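Local coordinates for protein 2-ON-2 hemoglobin (Agrobacterium tumefaciens, PDB 2XYK) that binds heme b in a group II truncated (2-on-2) globin fold and probably binds and carries oxygen at the heme iron, at residues Y26-D30 / H42-L46; R37-I41 / A83-E89. All coordinates share one frame; numbering follows the deposited sequence.

Contact 1: Y26-D30 / H42-L46. With HEM (protoporphyrin IX containing Fe), chain C.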
ATOM      1  N   TYR A  26       8.048  -0.882  -2.635  1.00  8.42           N
ATOM      2  CA  TYR A  26       8.441  -1.382  -3.962  1.00  8.49           C
ATOM      3  C   TYR A  26       9.923  -1.789  -3.983  1.00  9.48           C
ATOM      4  O   TYR A  26      10.283  -2.744  -4.653  1.00 10.39           O
ATOM      5  CB  TYR A  26       8.075  -0.383  -5.083  1.00  6.51           C
ATOM      6  CG  TYR A  26       6.571  -0.349  -5.284  1.00  6.71           C
ATOM      7  CD1 TYR A  26       5.922  -1.392  -5.903  1.00  6.46           C
ATOM      8  CD2 TYR A  26       5.799   0.687  -4.765  1.00  4.69           C
ATOM      9  CE1 TYR A  26       4.546  -1.405  -6.034  1.00  6.93           C
ATOM     10  CE2 TYR A  26       4.427   0.700  -4.914  1.00  6.46           C
ATOM     11  CZ  TYR A  26       3.807  -0.353  -5.536  1.00  6.89           C
ATOM     12  OH  TYR A  26       2.448  -0.352  -5.673  1.00  6.36           O
ATOM     13  N   GLU A  27      10.758  -1.085  -3.215  1.00 10.25           N
ATOM     14  CA  GLU A  27      12.168  -1.480  -3.022  1.00 12.61           C
ATOM     15  C   GLU A  27      12.293  -2.883  -2.419  1.00 10.94           C
ATOM     16  O   GLU A  27      12.977  -3.756  -2.979  1.00 11.35           O
ATOM     17  CB  GLU A  27      12.857  -0.466  -2.114  1.00 12.40           C
ATOM     18  CG  GLU A  27      14.361  -0.589  -2.019  1.00 17.23           C
ATOM     19  CD  GLU A  27      14.949   0.376  -0.964  1.00 19.42           C
ATOM     20  OE1 GLU A  27      14.170   0.954  -0.165  1.00 23.80           O
ATOM     21  OE2 GLU A  27      16.197   0.552  -0.936  1.00 27.73           O
ATOM     22  N   LEU A  28      11.628  -3.110  -1.282  1.00  9.22           N
ATOM     23  CA  LEU A  28      11.604  -4.461  -0.697  1.00  8.91           C
ATOM     24  C   LEU A  28      11.037  -5.493  -1.691  1.00  8.50           C
ATOM     25  O   LEU A  28      11.526  -6.607  -1.773  1.00  8.88           O
ATOM     26  CB  LEU A  28      10.833  -4.485   0.634  1.00  7.73           C
ATOM     27  CG  LEU A  28      11.491  -3.744   1.818  1.00  9.23           C
ATOM     28  CD1 LEU A  28      10.531  -3.657   2.987  1.00  6.40           C
ATOM     29  CD2 LEU A  28      12.850  -4.376   2.254  1.00  9.41           C
ATOM     30  N   MET A  29      10.024  -5.101  -2.464  1.00  8.45           N
ATOM     31  CA  MET A  29       9.380  -6.020  -3.406  1.00  9.16           C
ATOM     32  C   MET A  29      10.347  -6.400  -4.529  1.00  8.66           C
ATOM     33  O   MET A  29      10.343  -7.523  -5.004  1.00  9.71           O
ATOM     34  CB  MET A  29       8.097  -5.411  -3.979  1.00  7.38           C
ATOM     35  CG  MET A  29       7.245  -6.440  -4.719  1.00  9.96           C
ATOM     36  SD  MET A  29       6.038  -5.722  -5.823  1.00 10.54           S
ATOM     37  CE  MET A  29       5.029  -4.825  -4.646  1.00  6.15           C
ATOM     38  N   ASP A  30      11.196  -5.444  -4.902  1.00  9.98           N
ATOM     39  CA  ASP A  30      12.174  -5.605  -5.962  1.00 10.24           C
ATOM     40  C   ASP A  30      13.478  -6.296  -5.521  1.00 10.85           C
ATOM     41  O   ASP A  30      14.223  -6.800  -6.370  1.00 11.56           O
ATOM     42  CB  ASP A  30      12.470  -4.236  -6.592  1.00  9.68           C
ATOM     43  CG  ASP A  30      12.953  -4.354  -8.034  1.00 12.85           C
ATOM     44  OD1 ASP A  30      12.559  -5.320  -8.738  1.00 10.91           O
ATOM     45  OD2 ASP A  30      13.740  -3.488  -8.462  1.00 18.71           O
ATOM     46  N   HIS A  42       4.009  -7.871 -11.085  1.00  7.55           N
ATOM     47  CA  HIS A  42       4.044  -6.426 -11.227  1.00  8.36           C
ATOM     48  C   HIS A  42       4.778  -6.103 -12.533  1.00  8.62           C
ATOM     49  O   HIS A  42       5.549  -6.946 -13.041  1.00  7.88           O
ATOM     50  CB  HIS A  42       4.734  -5.755 -10.005  1.00  6.89           C
ATOM     51  CG  HIS A  42       3.792  -5.423  -8.888  1.00  6.16           C
ATOM     52  ND1 HIS A  42       3.379  -6.354  -7.954  1.00  2.51           N
ATOM     53  CD2 HIS A  42       3.155  -4.268  -8.575  1.00  4.64           C
ATOM     54  CE1 HIS A  42       2.544  -5.782  -7.105  1.00  6.11           C
ATOM     55  NE2 HIS A  42       2.400  -4.513  -7.450  1.00  5.81           N
ATOM     56  N   PRO A  43       4.530  -4.889 -13.081  1.00  9.46           N
ATOM     57  CA  PRO A  43       5.225  -4.435 -14.308  1.00  9.51           C
ATOM     58  C   PRO A  43       6.761  -4.445 -14.147  1.00  9.90           C
ATOM     59  O   PRO A  43       7.271  -4.250 -13.030  1.00  9.30           O
ATOM     60  CB  PRO A  43       4.689  -3.006 -14.535  1.00 10.17           C
ATOM     61  CG  PRO A  43       3.308  -2.947 -13.710  1.00 10.37           C
ATOM     62  CD  PRO A  43       3.548  -3.902 -12.551  1.00  9.20           C
ATOM     63  N   ALA A  44       7.484  -4.672 -15.252  1.00  8.55           N
ATOM     64  CA  ALA A  44       8.934  -4.697 -15.223  1.00  9.30           C
ATOM     65  C   ALA A  44       9.491  -3.364 -14.726  1.00 10.57           C
ATOM     66  O   ALA A  44      10.487  -3.340 -13.985  1.00 10.57           O
ATOM     67  CB  ALA A  44       9.515  -5.056 -16.609  1.00 10.03           C
ATOM     68  N   ASP A  45       8.824  -2.262 -15.087  1.00 10.57           N
ATOM     69  CA  ASP A  45       9.150  -0.957 -14.510  1.00 10.89           C
ATOM     70  C   ASP A  45       8.118  -0.637 -13.437  1.00 10.99           C
ATOM     71  O   ASP A  45       6.924  -0.427 -13.752  1.00  8.24           O
ATOM     72  CB  ASP A  45       9.180   0.141 -15.598  1.00 11.20           C
ATOM     73  CG  ASP A  45       9.503   1.545 -15.039  1.00 14.01           C
ATOM     74  OD1 ASP A  45       9.604   1.742 -13.801  1.00 13.40           O
ATOM     75  OD2 ASP A  45       9.665   2.474 -15.861  1.00 20.23           O
ATOM     76  N   LEU A  46       8.591  -0.580 -12.180  1.00 11.32           N
ATOM     77  CA  LEU A  46       7.735  -0.285 -11.017  1.00 11.43           C
ATOM     78  C   LEU A  46       7.320   1.192 -10.826  1.00 11.38           C
ATOM     79  O   LEU A  46       6.524   1.497  -9.938  1.00 11.19           O
ATOM     80  CB  LEU A  46       8.384  -0.820  -9.740  1.00 11.47           C
ATOM     81  CG  LEU A  46       8.344  -2.340  -9.543  1.00 11.78           C
ATOM     82  CD1 LEU A  46       9.042  -2.733  -8.235  1.00 10.49           C
ATOM     83  CD2 LEU A  46       6.908  -2.830  -9.568  1.00 10.52           C
TER
HETATM   84  CHA HEM C 700      -2.218  -2.225  -8.411  1.00  7.93           C
HETATM   85  CHB HEM C 700      -0.731  -6.588  -6.682  1.00  7.46           C
HETATM   86  CHC HEM C 700      -3.180  -5.637  -2.562  1.00  7.57           C
HETATM   87  CHD HEM C 700      -3.578  -1.001  -3.879  1.00  9.33           C
HETATM   88  C1A HEM C 700      -1.673  -3.502  -8.324  1.00  7.85           C
HETATM   89  C2A HEM C 700      -1.068  -4.250  -9.411  1.00  7.38           C
HETATM   90  C3A HEM C 700      -0.669  -5.441  -8.950  1.00  8.30           C
HETATM   91  C4A HEM C 700      -0.987  -5.505  -7.533  1.00  8.68           C
HETATM   92  CMA HEM C 700       0.028  -6.608  -9.723  1.00  7.20           C
HETATM   93  CAA HEM C 700      -0.943  -3.693 -10.852  1.00 10.55           C
HETATM   94  CBA HEM C 700       0.249  -2.705 -10.862  1.00 18.79           C
HETATM   95  CGA HEM C 700       0.171  -1.604 -11.920  1.00 24.03           C
HETATM   96  O1A HEM C 700      -0.882  -1.369 -12.584  1.00 27.20           O
HETATM   97  O2A HEM C 700       1.201  -0.912 -12.106  1.00 25.49           O
HETATM   98  C1B HEM C 700      -1.287  -6.749  -5.421  1.00  7.48           C
HETATM   99  C2B HEM C 700      -1.224  -7.916  -4.545  1.00  6.91           C
HETATM  100  C3B HEM C 700      -1.909  -7.625  -3.415  1.00  8.46           C
HETATM  101  C4B HEM C 700      -2.421  -6.274  -3.536  1.00  9.28           C
HETATM  102  CMB HEM C 700      -0.500  -9.242  -4.831  1.00  4.60           C
HETATM  103  CAB HEM C 700      -2.160  -8.511  -2.166  1.00  6.61           C
HETATM  104  CBB HEM C 700      -3.035  -9.519  -2.215  1.00  8.47           C
HETATM  105  C1C HEM C 700      -3.466  -4.301  -2.528  1.00  7.39           C
HETATM  106  C2C HEM C 700      -4.042  -3.594  -1.416  1.00  7.54           C
HETATM  107  C3C HEM C 700      -4.150  -2.301  -1.756  1.00  6.45           C
HETATM  108  C4C HEM C 700      -3.646  -2.164  -3.116  1.00  8.91           C
HETATM  109  CMC HEM C 700      -4.432  -4.304  -0.097  1.00  8.25           C
HETATM  110  CAC HEM C 700      -4.725  -1.154  -0.877  1.00  8.65           C
HETATM  111  CBC HEM C 700      -4.226  -0.921   0.359  1.00  6.69           C
HETATM  112  C1D HEM C 700      -3.346  -0.881  -5.237  1.00 10.83           C
HETATM  113  C2D HEM C 700      -3.591   0.296  -6.058  1.00  7.19           C
HETATM  114  C3D HEM C 700      -3.170  -0.092  -7.465  1.00  9.78           C
HETATM  115  C4D HEM C 700      -2.713  -1.456  -7.372  1.00 10.62           C
HETATM  116  CMD HEM C 700      -4.152   1.659  -5.586  1.00  9.87           C
HETATM  117  CAD HEM C 700      -3.226   0.788  -8.740  1.00  9.59           C
HETATM  118  CBD HEM C 700      -4.619   0.505  -9.314  1.00 13.31           C
HETATM  119  CGD HEM C 700      -4.797   1.133 -10.679  1.00 12.77           C
HETATM  120  O1D HEM C 700      -4.340   0.551 -11.699  1.00 11.84           O
HETATM  121  O2D HEM C 700      -5.394   2.227 -10.720  1.00 13.39           O
HETATM  122  NA  HEM C 700      -1.606  -4.293  -7.193  1.00  9.79           N
HETATM  123  NB  HEM C 700      -2.010  -5.769  -4.756  1.00  6.66           N
HETATM  124  NC  HEM C 700      -3.244  -3.414  -3.551  1.00  6.69           N
HETATM  125  ND  HEM C 700      -2.826  -1.873  -6.048  1.00  9.32           N
HETATM  126 FE   HEM C 700      -2.457  -3.821  -5.388  1.00  8.01          FE
HETATM  127  O   HOH W   1       1.108  -2.475  -6.423  1.00 10.19           O
HETATM  128  O   HOH W   2      12.298  -2.804 -11.058  1.00 16.88           O
HETATM  129  O   HOH W   3      -0.766  -3.141  -4.742  1.00  4.23           O
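The imidazole of His42 lies between Met29 and the heme. Met29 SD sits over one face, 3.7 Å from the centroid of the His42 ring and 22° off the ring normal, displaced toward ND1. The terminal methyl CE of Met29 covers the same face in a CH-pi contact, because the chain, carried out with CG anti to the backbone N (chi1 -167°), bends at chi3 and turns CE back over the imidazole. On the opposite face lies the porphyrin: His42 CE1 approaches the meso carbon CHB of the heme to 3.4 Å, and the ring methyl CMA stands over the centre of the imidazole.

Tyr26 meets the same histidine in an offset edge-to-face pair. The edge of the phenol is directed at the imidazole face with the two planes at 71°, and Tyr26 CE1 comes within 4.0 Å of His42 NE2. One water lies at the edge of both rings, 2.6 Å from Tyr26 OH and 2.6 Å from His42 NE2. Pro43 continues the heme wall, its CG 3.3 Å from the propionate oxygen O2A. Farther from the heme, Leu46 CD1 packs on Tyr26 CB (4.0 Å) and touches Asp30 CB.

His42 ND1 donates a hydrogen bond to the backbone O of Cys38. This bond and the water at NE2 occupy both ring nitrogens, while sulfur and porphyrin restrict the imidazole from its two faces. The water held by Tyr26 OH and His42 NE2 lies 2.6 Å from the iron-bound water, oxygen to oxygen, so Tyr26 and His42 together probably order the polar groups at the sixth coordination position of the heme iron.

Contact 2: R37-I41 / A83-E89. With HEM (protoporphyrin IX containing Fe), chain C.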
ATOM      1  N   ARG A  37       7.477 -13.934  -6.024  1.00 10.06           N
ATOM      2  CA  ARG A  37       6.140 -14.156  -6.616  1.00 10.19           C
ATOM      3  C   ARG A  37       5.351 -12.866  -6.796  1.00  9.49           C
ATOM      4  O   ARG A  37       4.803 -12.634  -7.878  1.00 10.54           O
ATOM      5  CB  ARG A  37       5.318 -15.190  -5.817  1.00  9.69           C
ATOM      6  CG  ARG A  37       5.561 -16.647  -6.253  1.00 13.12           C
ATOM      7  CD  ARG A  37       7.002 -17.036  -6.073  1.00 14.85           C
ATOM      8  NE  ARG A  37       7.523 -16.613  -4.760  1.00 17.32           N
ATOM      9  CZ  ARG A  37       8.740 -16.894  -4.303  1.00 18.96           C
ATOM     10  NH1 ARG A  37       9.591 -17.580  -5.055  1.00 22.75           N
ATOM     11  NH2 ARG A  37       9.118 -16.484  -3.100  1.00 17.45           N
ATOM     12  N   CYS A  38       5.280 -12.042  -5.742  1.00  8.43           N
ATOM     13  CA  CYS A  38       4.572 -10.755  -5.816  1.00  7.56           C
ATOM     14  C   CYS A  38       5.263  -9.844  -6.849  1.00  8.13           C
ATOM     15  O   CYS A  38       4.604  -9.157  -7.629  1.00  5.95           O
ATOM     16  CB  CYS A  38       4.516 -10.067  -4.444  1.00  7.97           C
ATOM     17  SG  CYS A  38       3.716  -8.450  -4.432  1.00  8.40           S
ATOM     18  N   ARG A  39       6.595  -9.876  -6.868  1.00  7.80           N
ATOM     19  CA  ARG A  39       7.343  -9.094  -7.854  1.00  8.49           C
ATOM     20  C   ARG A  39       7.049  -9.537  -9.315  1.00  8.01           C
ATOM     21  O   ARG A  39       6.949  -8.709 -10.211  1.00  7.64           O
ATOM     22  CB  ARG A  39       8.853  -9.175  -7.545  1.00  8.94           C
ATOM     23  CG  ARG A  39       9.721  -8.314  -8.466  1.00  9.62           C
ATOM     24  CD  ARG A  39       9.259  -6.849  -8.429  1.00  8.51           C
ATOM     25  NE  ARG A  39      10.004  -5.973  -9.335  1.00  7.68           N
ATOM     26  CZ  ARG A  39       9.583  -5.563 -10.529  1.00  9.65           C
ATOM     27  NH1 ARG A  39       8.405  -5.944 -11.004  1.00 10.36           N
ATOM     28  NH2 ARG A  39      10.335  -4.736 -11.242  1.00  9.04           N
ATOM     29  N   ALA A  40       6.903 -10.837  -9.524  1.00  7.66           N
ATOM     30  CA  ALA A  40       6.713 -11.414 -10.857  1.00  9.08           C
ATOM     31  C   ALA A  40       5.486 -10.902 -11.597  1.00  8.91           C
ATOM     32  O   ALA A  40       5.505 -10.819 -12.817  1.00 10.03           O
ATOM     33  CB  ALA A  40       6.706 -12.980 -10.789  1.00  9.66           C
ATOM     34  N   ILE A  41       4.442 -10.520 -10.863  1.00  8.32           N
ATOM     35  CA  ILE A  41       3.174 -10.115 -11.471  1.00  7.89           C
ATOM     36  C   ILE A  41       3.067  -8.606 -11.648  1.00  7.15           C
ATOM     37  O   ILE A  41       2.148  -8.127 -12.273  1.00  6.21           O
ATOM     38  CB  ILE A  41       1.927 -10.670 -10.679  1.00  8.98           C
ATOM     39  CG1 ILE A  41       1.876 -10.132  -9.233  1.00  8.59           C
ATOM     40  CG2 ILE A  41       1.924 -12.225 -10.686  1.00  8.61           C
ATOM     41  CD1 ILE A  41       0.489 -10.100  -8.610  1.00  8.22           C
ATOM     42  N   ALA A  83      -4.328  -9.427 -12.558  1.00 11.89           N
ATOM     43  CA  ALA A  83      -3.144 -10.155 -12.119  1.00 12.17           C
ATOM     44  C   ALA A  83      -3.594 -11.457 -11.493  1.00 11.79           C
ATOM     45  O   ALA A  83      -4.675 -11.512 -10.920  1.00 14.22           O
ATOM     46  CB  ALA A  83      -2.322  -9.332 -11.126  1.00 10.03           C
ATOM     47  N   PRO A  84      -2.803 -12.528 -11.652  1.00 12.45           N
ATOM     48  CA  PRO A  84      -3.096 -13.777 -10.954  1.00 11.68           C
ATOM     49  C   PRO A  84      -2.515 -13.758  -9.527  1.00 10.84           C
ATOM     50  O   PRO A  84      -1.302 -13.869  -9.311  1.00  9.25           O
ATOM     51  CB  PRO A  84      -2.425 -14.812 -11.828  1.00 11.91           C
ATOM     52  CG  PRO A  84      -1.232 -14.098 -12.400  1.00 13.47           C
ATOM     53  CD  PRO A  84      -1.619 -12.653 -12.534  1.00 12.82           C
ATOM     54  N   ILE A  85      -3.412 -13.568  -8.570  1.00  9.89           N
ATOM     55  CA  ILE A  85      -3.038 -13.392  -7.189  1.00  8.82           C
ATOM     56  C   ILE A  85      -3.506 -14.584  -6.363  1.00  9.01           C
ATOM     57  O   ILE A  85      -4.688 -14.693  -6.015  1.00  7.66           O
ATOM     58  CB  ILE A  85      -3.592 -12.056  -6.579  1.00  8.42           C
ATOM     59  CG1 ILE A  85      -3.127 -10.843  -7.405  1.00  7.67           C
ATOM     60  CG2 ILE A  85      -3.105 -11.914  -5.105  1.00  5.29           C
ATOM     61  CD1 ILE A  85      -3.847  -9.514  -7.127  1.00  8.35           C
ATOM     62  N   GLY A  86      -2.560 -15.470  -6.056  1.00  9.34           N
ATOM     63  CA  GLY A  86      -2.799 -16.579  -5.130  1.00  9.99           C
ATOM     64  C   GLY A  86      -2.254 -16.264  -3.742  1.00  9.73           C
ATOM     65  O   GLY A  86      -1.783 -15.149  -3.507  1.00 10.03           O
ATOM     66  N   PRO A  87      -2.265 -17.258  -2.829  1.00  9.50           N
ATOM     67  CA  PRO A  87      -1.815 -17.053  -1.438  1.00  9.58           C
ATOM     68  C   PRO A  87      -0.396 -16.474  -1.396  1.00  9.32           C
ATOM     69  O   PRO A  87      -0.111 -15.619  -0.581  1.00  9.12           O
ATOM     70  CB  PRO A  87      -1.826 -18.463  -0.840  1.00  9.88           C
ATOM     71  CG  PRO A  87      -2.776 -19.258  -1.715  1.00 10.09           C
ATOM     72  CD  PRO A  87      -2.682 -18.650  -3.092  1.00  9.66           C
ATOM     73  N   ALA A  88       0.468 -16.915  -2.309  1.00  9.69           N
ATOM     74  CA  ALA A  88       1.872 -16.492  -2.322  1.00  9.33           C
ATOM     75  C   ALA A  88       2.043 -15.008  -2.669  1.00 10.26           C
ATOM     76  O   ALA A  88       2.777 -14.283  -1.983  1.00 10.46           O
ATOM     77  CB  ALA A  88       2.721 -17.385  -3.273  1.00  9.29           C
ATOM     78  N   GLU A  89       1.348 -14.556  -3.716  1.00  9.91           N
ATOM     79  CA  GLU A  89       1.432 -13.160  -4.142  1.00  9.99           C
ATOM     80  C   GLU A  89       0.890 -12.330  -3.011  1.00  9.38           C
ATOM     81  O   GLU A  89       1.468 -11.306  -2.665  1.00  9.33           O
ATOM     82  CB  GLU A  89       0.656 -12.894  -5.459  1.00  9.25           C
ATOM     83  CG  GLU A  89       1.314 -13.519  -6.692  1.00 11.23           C
ATOM     84  CD  GLU A  89       1.217 -15.059  -6.728  1.00 12.58           C
ATOM     85  OE1 GLU A  89       0.240 -15.592  -6.194  1.00 13.28           O
ATOM     86  OE2 GLU A  89       2.119 -15.735  -7.283  1.00 15.85           O
TER
HETATM   87  CHA HEM C 700      -2.218  -2.225  -8.411  1.00  7.93           C
HETATM   88  CHB HEM C 700      -0.731  -6.588  -6.682  1.00  7.46           C
HETATM   89  CHC HEM C 700      -3.180  -5.637  -2.562  1.00  7.57           C
HETATM   90  CHD HEM C 700      -3.578  -1.001  -3.879  1.00  9.33           C
HETATM   91  C1A HEM C 700      -1.673  -3.502  -8.324  1.00  7.85           C
HETATM   92  C2A HEM C 700      -1.068  -4.250  -9.411  1.00  7.38           C
HETATM   93  C3A HEM C 700      -0.669  -5.441  -8.950  1.00  8.30           C
HETATM   94  C4A HEM C 700      -0.987  -5.505  -7.533  1.00  8.68           C
HETATM   95  CMA HEM C 700       0.028  -6.608  -9.723  1.00  7.20           C
HETATM   96  CAA HEM C 700      -0.943  -3.693 -10.852  1.00 10.55           C
HETATM   97  CBA HEM C 700       0.249  -2.705 -10.862  1.00 18.79           C
HETATM   98  CGA HEM C 700       0.171  -1.604 -11.920  1.00 24.03           C
HETATM   99  O1A HEM C 700      -0.882  -1.369 -12.584  1.00 27.20           O
HETATM  100  O2A HEM C 700       1.201  -0.912 -12.106  1.00 25.49           O
HETATM  101  C1B HEM C 700      -1.287  -6.749  -5.421  1.00  7.48           C
HETATM  102  C2B HEM C 700      -1.224  -7.916  -4.545  1.00  6.91           C
HETATM  103  C3B HEM C 700      -1.909  -7.625  -3.415  1.00  8.46           C
HETATM  104  C4B HEM C 700      -2.421  -6.274  -3.536  1.00  9.28           C
HETATM  105  CMB HEM C 700      -0.500  -9.242  -4.831  1.00  4.60           C
HETATM  106  CAB HEM C 700      -2.160  -8.511  -2.166  1.00  6.61           C
HETATM  107  CBB HEM C 700      -3.035  -9.519  -2.215  1.00  8.47           C
HETATM  108  C1C HEM C 700      -3.466  -4.301  -2.528  1.00  7.39           C
HETATM  109  C2C HEM C 700      -4.042  -3.594  -1.416  1.00  7.54           C
HETATM  110  C3C HEM C 700      -4.150  -2.301  -1.756  1.00  6.45           C
HETATM  111  C4C HEM C 700      -3.646  -2.164  -3.116  1.00  8.91           C
HETATM  112  CMC HEM C 700      -4.432  -4.304  -0.097  1.00  8.25           C
HETATM  113  CAC HEM C 700      -4.725  -1.154  -0.877  1.00  8.65           C
HETATM  114  CBC HEM C 700      -4.226  -0.921   0.359  1.00  6.69           C
HETATM  115  C1D HEM C 700      -3.346  -0.881  -5.237  1.00 10.83           C
HETATM  116  C2D HEM C 700      -3.591   0.296  -6.058  1.00  7.19           C
HETATM  117  C3D HEM C 700      -3.170  -0.092  -7.465  1.00  9.78           C
HETATM  118  C4D HEM C 700      -2.713  -1.456  -7.372  1.00 10.62           C
HETATM  119  CMD HEM C 700      -4.152   1.659  -5.586  1.00  9.87           C
HETATM  120  CAD HEM C 700      -3.226   0.788  -8.740  1.00  9.59           C
HETATM  121  CBD HEM C 700      -4.619   0.505  -9.314  1.00 13.31           C
HETATM  122  CGD HEM C 700      -4.797   1.133 -10.679  1.00 12.77           C
HETATM  123  O1D HEM C 700      -4.340   0.551 -11.699  1.00 11.84           O
HETATM  124  O2D HEM C 700      -5.394   2.227 -10.720  1.00 13.39           O
HETATM  125  NA  HEM C 700      -1.606  -4.293  -7.193  1.00  9.79           N
HETATM  126  NB  HEM C 700      -2.010  -5.769  -4.756  1.00  6.66           N
HETATM  127  NC  HEM C 700      -3.244  -3.414  -3.551  1.00  6.69           N
HETATM  128  ND  HEM C 700      -2.826  -1.873  -6.048  1.00  9.32           N
HETATM  129 FE   HEM C 700      -2.457  -3.821  -5.388  1.00  8.01          FE
HETATM  130  O   HOH W   4       3.855 -14.790  -9.287  1.00  9.22           O
HETATM  131  O   HOH W   3      -0.766  -3.141  -4.742  1.00  4.23           O
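The carboxylate of Glu89 meets Arg37 through OE2, 3.6 Å from Arg37 CB, its plane turned 78° from the guanidinium. The two charged groups do not pair; the guanidinium leads away to a salt bridge with Glu92. A water links the segments instead, donating to Arg37 O at 2.7 Å and to Glu89 OE2 at 2.8 Å. The Glu89 chain bends at chi2 (71°), folding the carboxylate back so that OE1 accepts from Gly86 N at 2.8 Å on its anti side, 27° out of the carboxylate plane.

Toward the heme the contact turns apolar. Ile41 CD1 meets Ala83 CB at 3.8 Å and Ile85 CG1 at 3.9 Å. Ile41 CG2 rests against Pro84 CD (4.0 Å), the two side chains running in opposite directions. Ile41 CD1 also touches the heme methyl CMA at 3.7 Å, whereas Ile85 CG2 covers CMB.

Gly86 is the N-cap of helix 87-104, and the N3 carboxylate accepting from its amide is one half of a capping box; glycine has no side chain to supply the other. The arrangement closes the heme edge carrying methyls CMA and CMB in this truncated globin.

Both contacts wall the same heme and draw on consecutive parts of the chain, helix 36-41 in contact 2 and the loop that follows it in contact 1, which adds helix 14-31. Arg39, within segment 37-41, ties them together: its guanidinium forms a salt bridge with Asp30 (NE to OD1, 2.7 Å) and probably a hydrogen bond to the backbone O of Ala44. Contact 1 is the more buried, with aromatic, sulfur and water-mediated chemistry on the distal side. Contact 2 is only partly buried, combining aliphatic packing at the porphyrin rim with a carboxylate and water farther out, and it includes Ile85, whose side chain is about 4 Å from that of the axial ligand His80.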